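Local coordinates for flavin reductase domain protein, FMN-binding (Shewanella baltica, PDB 3HMZ) that binds flavin mononucleotide and probably acts as an oxidoreductase of the flavin reductase-like, flavoredoxin family, at residues V32-V44 and V113-V126. Numbering follows the deposited sequence. Where two conformers were deposited one is given.
Sequences VLVSARSQGIDNV and VELFEMAGHDLPFV. With FMN (flavin mononucleotide), chain B.
R37 reaches the loop that joins strands 115-116 and 125-126 and is gripped by three carboxylates, two from that loop and one from its own hairpin. Its NH1 donates to D122 OD1 at 2.7 Å, in the guanidinium plane, and to E117 OE2 at 2.8 Å, which it meets from above the carboxylate plane. NH2 reaches the same E117 OE2 at 2.9 Å, here along the anti lone pair, so a single oxygen closes the end-on fork. On the neighbouring strand D42 OD1 takes NE of R37 at 2.7 Å through its syn lone pair in a nearly straight bond (177°). With CG trans to the backbone N, the bend at chi3 (-72°) turns the guanidinium in between the carboxylates of D42 and E117, one face passing over the L123-P124 peptide.

The P124 ring packs against the D42 carboxylate, its CG 3.4 Å from D42 OD1, and against A36 O. The carbonyl O of the same proline accepts from S35 OG at 2.7 Å, the donor tilted 26° from the carbonyl plane; the hydroxyl is also hydrogen-bonded to Q83 of strand 79-84, which satisfies it inside the protein.

Apolar packing completes the contact. V44 CG2 meets V126 CG2 tip to tip at 3.8 Å and also touches V113 CG1 and L115 CD2, while L33 crosses V126 at about a right angle. The L115 and D42 side chains pass in opposite directions, bringing L115 CD1 to D42 CB.

The 113-126 hairpin thus packs over one side of the 32-38/41-44 hairpin of the main antiparallel sheet, whereas N43, pointing the other way, donates to the FMN phosphate. The single positive charge of R37 probably offsets much of the repulsion among the D42, E117 and D122 carboxylates, and bonds at all three nitrogens restrict rotation of the guanidinium at the partly exposed end of the contact.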
ATOM      1  N   VAL A  32      -3.421  -7.817   2.232  1.00 14.50           N
ATOM      2  CA  VAL A  32      -4.477  -8.142   3.158  1.00 14.39           C
ATOM      3  C   VAL A  32      -5.349  -9.270   2.682  1.00 13.69           C
ATOM      4  O   VAL A  32      -5.227  -9.717   1.532  1.00 14.80           O
ATOM      5  CB  VAL A  32      -5.367  -6.900   3.443  1.00 14.16           C
ATOM      6  CG1 VAL A  32      -4.504  -5.714   3.910  1.00 14.75           C
ATOM      7  CG2 VAL A  32      -6.163  -6.468   2.201  1.00 14.81           C
ATOM      8  N   LEU A  33      -6.189  -9.753   3.592  1.00 14.11           N
ATOM      9  CA  LEU A  33      -7.300 -10.644   3.216  1.00 14.63           C
ATOM     10  C   LEU A  33      -8.580  -9.814   3.319  1.00 15.08           C
ATOM     11  O   LEU A  33      -8.785  -9.081   4.276  1.00 14.53           O
ATOM     12  CB  LEU A  33      -7.397 -11.889   4.097  1.00 15.73           C
ATOM     13  CG  LEU A  33      -6.104 -12.648   4.303  1.00 15.34           C
ATOM     14  CD1 LEU A  33      -6.385 -13.804   5.272  1.00 16.96           C
ATOM     15  CD2 LEU A  33      -5.458 -13.111   3.014  1.00 16.66           C
ATOM     16  N   VAL A  34      -9.421  -9.929   2.302  1.00 15.15           N
ATOM     17  CA  VAL A  34     -10.739  -9.281   2.249  1.00 14.88           C
ATOM     18  C   VAL A  34     -11.762 -10.379   2.504  1.00 15.97           C
ATOM     19  O   VAL A  34     -11.787 -11.400   1.814  1.00 16.76           O
ATOM     20  CB  VAL A  34     -11.030  -8.623   0.872  1.00 15.24           C
ATOM     21  CG1 VAL A  34     -12.380  -7.845   0.902  1.00 17.03           C
ATOM     22  CG2 VAL A  34      -9.823  -7.738   0.429  1.00 15.95           C
ATOM     23  N   SER A  35     -12.572 -10.203   3.535  1.00 14.86           N
ATOM     24  CA  SER A  35     -13.671 -11.151   3.794  1.00 16.22           C
ATOM     25  C   SER A  35     -15.020 -10.465   3.793  1.00 15.69           C
ATOM     26  O   SER A  35     -15.152  -9.287   4.158  1.00 16.99           O
ATOM     27  CB  SER A  35     -13.420 -11.900   5.084  1.00 16.52           C
ATOM     28  OG  SER A  35     -13.382 -11.002   6.178  1.00 16.60           O
ATOM     29  N   ALA A  36     -16.046 -11.250   3.453  1.00 17.04           N
ATOM     30  CA  ALA A  36     -17.395 -10.715   3.342  1.00 17.91           C
ATOM     31  C   ALA A  36     -18.399 -11.848   3.445  1.00 18.79           C
ATOM     32  O   ALA A  36     -18.043 -13.014   3.250  1.00 18.89           O
ATOM     33  CB  ALA A  36     -17.572  -9.912   2.004  1.00 20.00           C
ATOM     34  N   ARG A  37     -19.629 -11.454   3.743  1.00 19.08           N
ATOM     35  CA  ARG A  37     -20.752 -12.352   3.877  1.00 19.71           C
ATOM     36  C   ARG A  37     -21.943 -11.868   3.053  1.00 21.97           C
ATOM     37  O   ARG A  37     -22.260 -10.686   3.055  1.00 22.41           O
ATOM     38  CB  ARG A  37     -21.156 -12.387   5.334  1.00 21.51           C
ATOM     39  CG  ARG A  37     -22.310 -13.348   5.677  1.00 22.53           C
ATOM     40  CD  ARG A  37     -22.515 -13.342   7.171  1.00 23.36           C
ATOM     41  NE  ARG A  37     -21.402 -14.043   7.831  1.00 21.97           N
ATOM     42  CZ  ARG A  37     -21.195 -14.158   9.138  1.00 22.77           C
ATOM     43  NH1 ARG A  37     -21.992 -13.611  10.036  1.00 26.26           N
ATOM     44  NH2 ARG A  37     -20.153 -14.864   9.547  1.00 23.92           N
ATOM     45  N   SER A  38     -22.618 -12.804   2.398  1.00 22.45           N
ATOM     46  CA  SER A  38     -23.848 -12.453   1.670  1.00 24.47           C
ATOM     47  C   SER A  38     -24.783 -13.653   1.754  1.00 26.66           C
ATOM     48  O   SER A  38     -24.377 -14.778   1.430  1.00 24.77           O
ATOM     49  CB  SER A  38     -23.585 -12.101   0.232  1.00 25.05           C
ATOM     50  OG  SER A  38     -24.805 -11.635  -0.384  1.00 25.55           O
ATOM     51  N   GLN A  39     -26.009 -13.380   2.216  1.00 28.99           N
ATOM     52  CA  GLN A  39     -27.061 -14.389   2.369  0.50 31.11           C
ATOM     53  C   GLN A  39     -26.521 -15.624   3.109  1.00 31.06           C
ATOM     54  O   GLN A  39     -26.715 -16.784   2.718  1.00 31.25           O
ATOM     55  CB  GLN A  39     -27.709 -14.674   1.004  0.50 33.35           C
ATOM     56  CG  GLN A  39     -28.445 -13.456   0.471  0.50 35.36           C
ATOM     57  CD  GLN A  39     -29.485 -12.928   1.453  0.50 36.70           C
ATOM     58  OE1 GLN A  39     -29.602 -11.721   1.671  0.50 38.41           O
ATOM     59  NE2 GLN A  39     -30.221 -13.840   2.079  0.50 38.30           N
ATOM     60  N   GLY A  40     -25.796 -15.335   4.194  1.00 29.42           N
ATOM     61  CA  GLY A  40     -25.213 -16.360   5.048  1.00 28.14           C
ATOM     62  C   GLY A  40     -23.999 -17.129   4.582  1.00 27.35           C
ATOM     63  O   GLY A  40     -23.554 -18.031   5.293  1.00 29.21           O
ATOM     64  N   ILE A  41     -23.456 -16.781   3.427  1.00 25.10           N
ATOM     65  CA  ILE A  41     -22.303 -17.458   2.862  1.00 23.29           C
ATOM     66  C   ILE A  41     -21.116 -16.499   3.033  1.00 21.55           C
ATOM     67  O   ILE A  41     -21.222 -15.317   2.741  1.00 21.17           O
ATOM     68  CB  ILE A  41     -22.472 -17.761   1.350  1.00 25.14           C
ATOM     69  CG1 ILE A  41     -23.778 -18.576   1.090  1.00 27.49           C
ATOM     70  CG2 ILE A  41     -21.231 -18.478   0.820  1.00 23.49           C
ATOM     71  CD1 ILE A  41     -23.750 -19.953   1.741  1.00 30.07           C
ATOM     72  N   ASP A  42     -20.011 -17.042   3.488  1.00 20.88           N
ATOM     73  CA  ASP A  42     -18.773 -16.286   3.725  1.00 20.03           C
ATOM     74  C   ASP A  42     -17.760 -16.530   2.627  1.00 18.86           C
ATOM     75  O   ASP A  42     -17.719 -17.585   1.993  1.00 21.28           O
ATOM     76  CB  ASP A  42     -18.172 -16.711   5.079  1.00 19.85           C
ATOM     77  CG  ASP A  42     -19.012 -16.276   6.257  1.00 20.23           C
ATOM     78  OD1 ASP A  42     -19.527 -15.158   6.235  1.00 21.99           O
ATOM     79  OD2 ASP A  42     -19.119 -17.016   7.253  1.00 22.50           O
ATOM     80  N   ASN A  43     -16.899 -15.539   2.429  1.00 19.13           N
ATOM     81  CA  ASN A  43     -15.814 -15.679   1.512  1.00 17.73           C
ATOM     82  C   ASN A  43     -14.619 -14.847   1.963  1.00 16.73           C
ATOM     83  O   ASN A  43     -14.764 -13.911   2.740  1.00 17.45           O
ATOM     84  CB  ASN A  43     -16.176 -15.283   0.086  1.00 18.33           C
ATOM     85  CG  ASN A  43     -15.269 -15.910  -0.942  1.00 18.95           C
ATOM     86  OD1 ASN A  43     -14.589 -16.906  -0.680  1.00 19.93           O
ATOM     87  ND2 ASN A  43     -15.266 -15.330  -2.144  1.00 20.57           N
ATOM     88  N   VAL A  44     -13.458 -15.266   1.493  1.00 17.21           N
ATOM     89  CA  VAL A  44     -12.193 -14.590   1.752  1.00 16.17           C
ATOM     90  C   VAL A  44     -11.383 -14.628   0.431  1.00 16.95           C
ATOM     91  O   VAL A  44     -11.306 -15.656  -0.218  1.00 16.72           O
ATOM     92  CB  VAL A  44     -11.378 -15.294   2.880  1.00 16.09           C
ATOM     93  CG1 VAL A  44     -10.021 -14.547   3.147  1.00 16.39           C
ATOM     94  CG2 VAL A  44     -12.218 -15.505   4.163  1.00 17.22           C
ATOM     95  N   VAL A 113      -8.902 -21.849   5.890  1.00 17.50           N
ATOM     96  CA  VAL A 113      -9.364 -20.636   6.525  1.00 17.14           C
ATOM     97  C   VAL A 113     -10.331 -20.950   7.654  1.00 16.50           C
ATOM     98  O   VAL A 113     -11.395 -21.533   7.413  1.00 18.21           O
ATOM     99  CB  VAL A 113     -10.097 -19.731   5.517  1.00 17.28           C
ATOM    100  CG1 VAL A 113     -10.689 -18.474   6.203  1.00 19.98           C
ATOM    101  CG2 VAL A 113      -9.137 -19.337   4.366  1.00 21.17           C
ATOM    102  N   GLU A 114      -9.980 -20.522   8.858  1.00 15.82           N
ATOM    103  CA  GLU A 114     -10.809 -20.628  10.056  1.00 16.52           C
ATOM    104  C   GLU A 114     -11.389 -19.239  10.328  1.00 16.22           C
ATOM    105  O   GLU A 114     -10.644 -18.275  10.421  1.00 16.86           O
ATOM    106  CB  GLU A 114     -10.016 -21.125  11.259  1.00 16.97           C
ATOM    107  CG  GLU A 114     -10.803 -21.142  12.545  1.00 17.62           C
ATOM    108  CD  GLU A 114      -9.957 -21.479  13.725  1.00 18.40           C
ATOM    109  OE1 GLU A 114      -9.126 -22.373  13.605  1.00 19.87           O
ATOM    110  OE2 GLU A 114     -10.150 -20.840  14.786  1.00 19.50           O
ATOM    111  N   LEU A 115     -12.708 -19.143  10.404  1.00 16.88           N
ATOM    112  CA  LEU A 115     -13.400 -17.891  10.619  1.00 15.92           C
ATOM    113  C   LEU A 115     -13.949 -17.759  12.058  1.00 16.15           C
ATOM    114  O   LEU A 115     -14.255 -18.756  12.733  1.00 18.91           O
ATOM    115  CB  LEU A 115     -14.593 -17.741   9.668  1.00 17.26           C
ATOM    116  CG  LEU A 115     -14.244 -17.744   8.183  1.00 18.80           C
ATOM    117  CD1 LEU A 115     -15.521 -17.737   7.359  1.00 19.35           C
ATOM    118  CD2 LEU A 115     -13.317 -16.574   7.823  1.00 18.09           C
ATOM    119  N   PHE A 116     -14.110 -16.516  12.489  1.00 16.93           N
ATOM    120  CA  PHE A 116     -14.760 -16.186  13.745  1.00 17.25           C
ATOM    121  C   PHE A 116     -15.566 -14.923  13.590  1.00 17.34           C
ATOM    122  O   PHE A 116     -15.467 -14.229  12.580  1.00 18.16           O
ATOM    123  CB  PHE A 116     -13.753 -16.078  14.899  1.00 17.10           C
ATOM    124  CG  PHE A 116     -12.797 -14.879  14.830  1.00 16.96           C
ATOM    125  CD1 PHE A 116     -11.652 -14.894  14.058  1.00 16.76           C
ATOM    126  CD2 PHE A 116     -13.061 -13.723  15.556  1.00 17.92           C
ATOM    127  CE1 PHE A 116     -10.778 -13.796  14.023  1.00 16.89           C
ATOM    128  CE2 PHE A 116     -12.205 -12.628  15.548  1.00 18.06           C
ATOM    129  CZ  PHE A 116     -11.043 -12.670  14.767  1.00 17.38           C
ATOM    130  N   GLU A 117     -16.376 -14.633  14.593  1.00 18.90           N
ATOM    131  CA  GLU A 117     -17.229 -13.434  14.621  1.00 20.59           C
ATOM    132  C   GLU A 117     -16.829 -12.555  15.785  1.00 20.91           C
ATOM    133  O   GLU A 117     -16.380 -13.048  16.829  1.00 20.34           O
ATOM    134  CB  GLU A 117     -18.684 -13.817  14.707  1.00 23.09           C
ATOM    135  CG  GLU A 117     -19.149 -14.494  13.409  1.00 26.12           C
ATOM    136  CD  GLU A 117     -20.612 -14.853  13.399  1.00 30.48           C
ATOM    137  OE1 GLU A 117     -21.221 -14.969  14.476  1.00 35.19           O
ATOM    138  OE2 GLU A 117     -21.132 -15.100  12.298  1.00 31.99           O
HETATM  139  N   MSE A 118     -17.035 -11.255  15.626  1.00 23.61           N
HETATM  140  CA  MSE A 118     -16.547 -10.309  16.633  1.00 27.45           C
HETATM  141  C   MSE A 118     -17.349  -9.060  16.742  1.00 29.98           C
HETATM  142  O   MSE A 118     -17.729  -8.543  15.724  1.00 32.17           O
HETATM  143  CB  MSE A 118     -15.106  -9.862  16.200  1.00 26.87           C
HETATM  144  CG  MSE A 118     -14.282  -9.693  17.377  1.00 21.60           C
HETATM  145 SE   MSE A 118     -12.530  -9.141  17.402  0.75 31.53          SE
HETATM  146  CE  MSE A 118     -11.937  -9.025  15.572  1.00 27.64           C
ATOM    147  N   ALA A 119     -17.563  -8.575  17.979  1.00 32.00           N
ATOM    148  CA  ALA A 119     -18.235  -7.287  18.258  1.00 32.83           C
ATOM    149  C   ALA A 119     -19.677  -7.118  17.706  1.00 33.19           C
ATOM    150  O   ALA A 119     -20.039  -6.011  17.305  1.00 35.61           O
ATOM    151  CB  ALA A 119     -17.306  -6.139  17.791  1.00 33.49           C
ATOM    152  N   GLY A 120     -20.482  -8.186  17.685  1.00 32.61           N
ATOM    153  CA  GLY A 120     -21.853  -8.167  17.115  1.00 32.55           C
ATOM    154  C   GLY A 120     -22.037  -7.898  15.602  1.00 33.14           C
ATOM    155  O   GLY A 120     -23.168  -7.738  15.135  1.00 37.94           O
ATOM    156  N   HIS A 121     -20.955  -7.864  14.829  1.00 30.23           N
ATOM    157  CA  HIS A 121     -20.998  -7.648  13.380  1.00 27.24           C
ATOM    158  C   HIS A 121     -21.481  -8.917  12.690  1.00 25.76           C
ATOM    159  O   HIS A 121     -21.187 -10.028  13.154  1.00 29.07           O
ATOM    160  CB  HIS A 121     -19.566  -7.328  12.879  1.00 26.25           C
ATOM    161  CG  HIS A 121     -19.050  -6.015  13.373  1.00 26.69           C
ATOM    162  ND1 HIS A 121     -19.453  -4.826  12.817  1.00 28.80           N
ATOM    163  CD2 HIS A 121     -18.247  -5.690  14.412  1.00 27.90           C
ATOM    164  CE1 HIS A 121     -18.875  -3.823  13.460  1.00 28.63           C
ATOM    165  NE2 HIS A 121     -18.156  -4.318  14.448  1.00 27.03           N
ATOM    166  N   ASP A 122     -22.164  -8.779  11.571  1.00 26.09           N
ATOM    167  CA  ASP A 122     -22.588  -9.923  10.794  1.00 25.76           C
ATOM    168  C   ASP A 122     -21.528 -10.134   9.734  1.00 23.66           C
ATOM    169  O   ASP A 122     -21.787 -10.092   8.531  1.00 25.62           O
ATOM    170  CB  ASP A 122     -23.967  -9.659  10.188  1.00 28.17           C
ATOM    171  CG  ASP A 122     -24.571 -10.891   9.554  1.00 30.28           C
ATOM    172  OD1 ASP A 122     -24.206 -12.033   9.925  1.00 30.99           O
ATOM    173  OD2 ASP A 122     -25.424 -10.702   8.658  1.00 34.66           O
ATOM    174  N   LEU A 123     -20.302 -10.374  10.218  1.00 21.96           N
ATOM    175  CA  LEU A 123     -19.138 -10.485   9.376  1.00 19.98           C
ATOM    176  C   LEU A 123     -18.209 -11.617   9.763  1.00 18.18           C
ATOM    177  O   LEU A 123     -18.078 -11.920  10.933  1.00 19.17           O
ATOM    178  CB  LEU A 123     -18.295  -9.192   9.448  1.00 19.82           C
ATOM    179  CG  LEU A 123     -18.862  -7.957   8.741  1.00 20.69           C
ATOM    180  CD1 LEU A 123     -18.175  -6.658   9.167  1.00 20.32           C
ATOM    181  CD2 LEU A 123     -18.882  -8.177   7.239  1.00 21.42           C
ATOM    182  N   PRO A 124     -17.523 -12.187   8.762  1.00 17.96           N
ATOM    183  CA  PRO A 124     -16.502 -13.198   9.026  1.00 18.23           C
ATOM    184  C   PRO A 124     -15.121 -12.559   9.188  1.00 17.70           C
ATOM    185  O   PRO A 124     -14.718 -11.738   8.349  1.00 19.42           O
ATOM    186  CB  PRO A 124     -16.528 -14.046   7.763  1.00 19.05           C
ATOM    187  CG  PRO A 124     -16.909 -13.079   6.666  1.00 19.19           C
ATOM    188  CD  PRO A 124     -17.714 -12.006   7.306  1.00 18.35           C
ATOM    189  N   PHE A 125     -14.435 -12.924  10.259  1.00 16.70           N
ATOM    190  CA  PHE A 125     -13.073 -12.496  10.535  1.00 15.90           C
ATOM    191  C   PHE A 125     -12.162 -13.741  10.415  1.00 15.47           C
ATOM    192  O   PHE A 125     -12.555 -14.845  10.852  1.00 16.83           O
ATOM    193  CB  PHE A 125     -12.961 -11.936  11.942  1.00 16.88           C
ATOM    194  CG  PHE A 125     -13.690 -10.634  12.145  1.00 16.53           C
ATOM    195  CD1 PHE A 125     -15.063 -10.594  12.290  1.00 19.66           C
ATOM    196  CD2 PHE A 125     -12.990  -9.451  12.199  1.00 16.51           C
ATOM    197  CE1 PHE A 125     -15.713  -9.374  12.488  1.00 20.52           C
ATOM    198  CE2 PHE A 125     -13.621  -8.254  12.432  1.00 16.98           C
ATOM    199  CZ  PHE A 125     -15.017  -8.215  12.569  1.00 19.25           C
ATOM    200  N   VAL A 126     -10.957 -13.570   9.880  1.00 14.84           N
ATOM    201  CA  VAL A 126     -10.037 -14.685   9.678  1.00 15.64           C
ATOM    202  C   VAL A 126      -9.160 -14.897  10.908  1.00 15.33           C
ATOM    203  O   VAL A 126      -8.412 -14.016  11.313  1.00 15.18           O
ATOM    204  CB  VAL A 126      -9.208 -14.524   8.393  1.00 14.31           C
ATOM    205  CG1 VAL A 126      -8.233 -15.690   8.222  1.00 16.42           C
ATOM    206  CG2 VAL A 126     -10.132 -14.325   7.137  1.00 16.57           C
TER
HETATM  207  N1  FMN B 500      -7.667  -9.396  -6.680  1.00 16.49           N
HETATM  208  C2  FMN B 500      -8.207  -8.133  -6.635  1.00 17.19           C
HETATM  209  O2  FMN B 500      -9.303  -7.933  -7.158  1.00 19.38           O
HETATM  210  N3  FMN B 500      -7.520  -7.131  -5.975  1.00 17.86           N
HETATM  211  C4  FMN B 500      -6.305  -7.320  -5.394  1.00 16.83           C
HETATM  212  O4  FMN B 500      -5.739  -6.342  -4.838  1.00 17.20           O
HETATM  213  C4A FMN B 500      -5.756  -8.610  -5.467  1.00 16.70           C
HETATM  214  N5  FMN B 500      -4.533  -8.893  -4.885  1.00 17.22           N
HETATM  215  C5A FMN B 500      -4.056 -10.190  -4.764  1.00 16.67           C
HETATM  216  C6  FMN B 500      -2.907 -10.476  -4.012  1.00 16.68           C
HETATM  217  C7  FMN B 500      -2.414 -11.773  -3.908  1.00 16.65           C
HETATM  218  C7M FMN B 500      -1.198 -12.064  -3.086  1.00 16.47           C
HETATM  219  C8  FMN B 500      -3.080 -12.806  -4.573  1.00 16.84           C
HETATM  220  C8M FMN B 500      -2.579 -14.235  -4.499  1.00 18.62           C
HETATM  221  C9  FMN B 500      -4.221 -12.509  -5.304  1.00 16.60           C
HETATM  222  C9A FMN B 500      -4.742 -11.230  -5.429  1.00 17.38           C
HETATM  223  N10 FMN B 500      -5.896 -10.921  -6.145  1.00 17.04           N
HETATM  224  C10 FMN B 500      -6.437  -9.646  -6.107  1.00 16.70           C
HETATM  225  C1' FMN B 500      -6.741 -11.991  -6.781  1.00 16.38           C
HETATM  226  C2' FMN B 500      -7.917 -12.491  -5.929  1.00 16.62           C
HETATM  227  O2' FMN B 500      -7.537 -12.714  -4.561  1.00 17.58           O
HETATM  228  C3' FMN B 500      -8.393 -13.779  -6.591  1.00 16.99           C
HETATM  229  O3' FMN B 500      -8.925 -13.465  -7.875  1.00 19.06           O
HETATM  230  C4' FMN B 500      -9.347 -14.618  -5.718  1.00 17.87           C
HETATM  231  O4' FMN B 500      -9.324 -15.942  -6.240  1.00 19.50           O
HETATM  232  C5' FMN B 500     -10.774 -14.107  -5.681  1.00 17.53           C
HETATM  233  O5' FMN B 500     -11.535 -15.028  -4.899  1.00 18.37           O
HETATM  234  P   FMN B 500     -13.135 -14.981  -4.930  1.00 19.14           P
HETATM  235  O1P FMN B 500     -13.525 -16.225  -4.152  1.00 20.37           O
HETATM  236  O2P FMN B 500     -13.626 -13.697  -4.324  1.00 18.58           O
HETATM  237  O3P FMN B 500     -13.573 -15.051  -6.370  1.00 20.81           O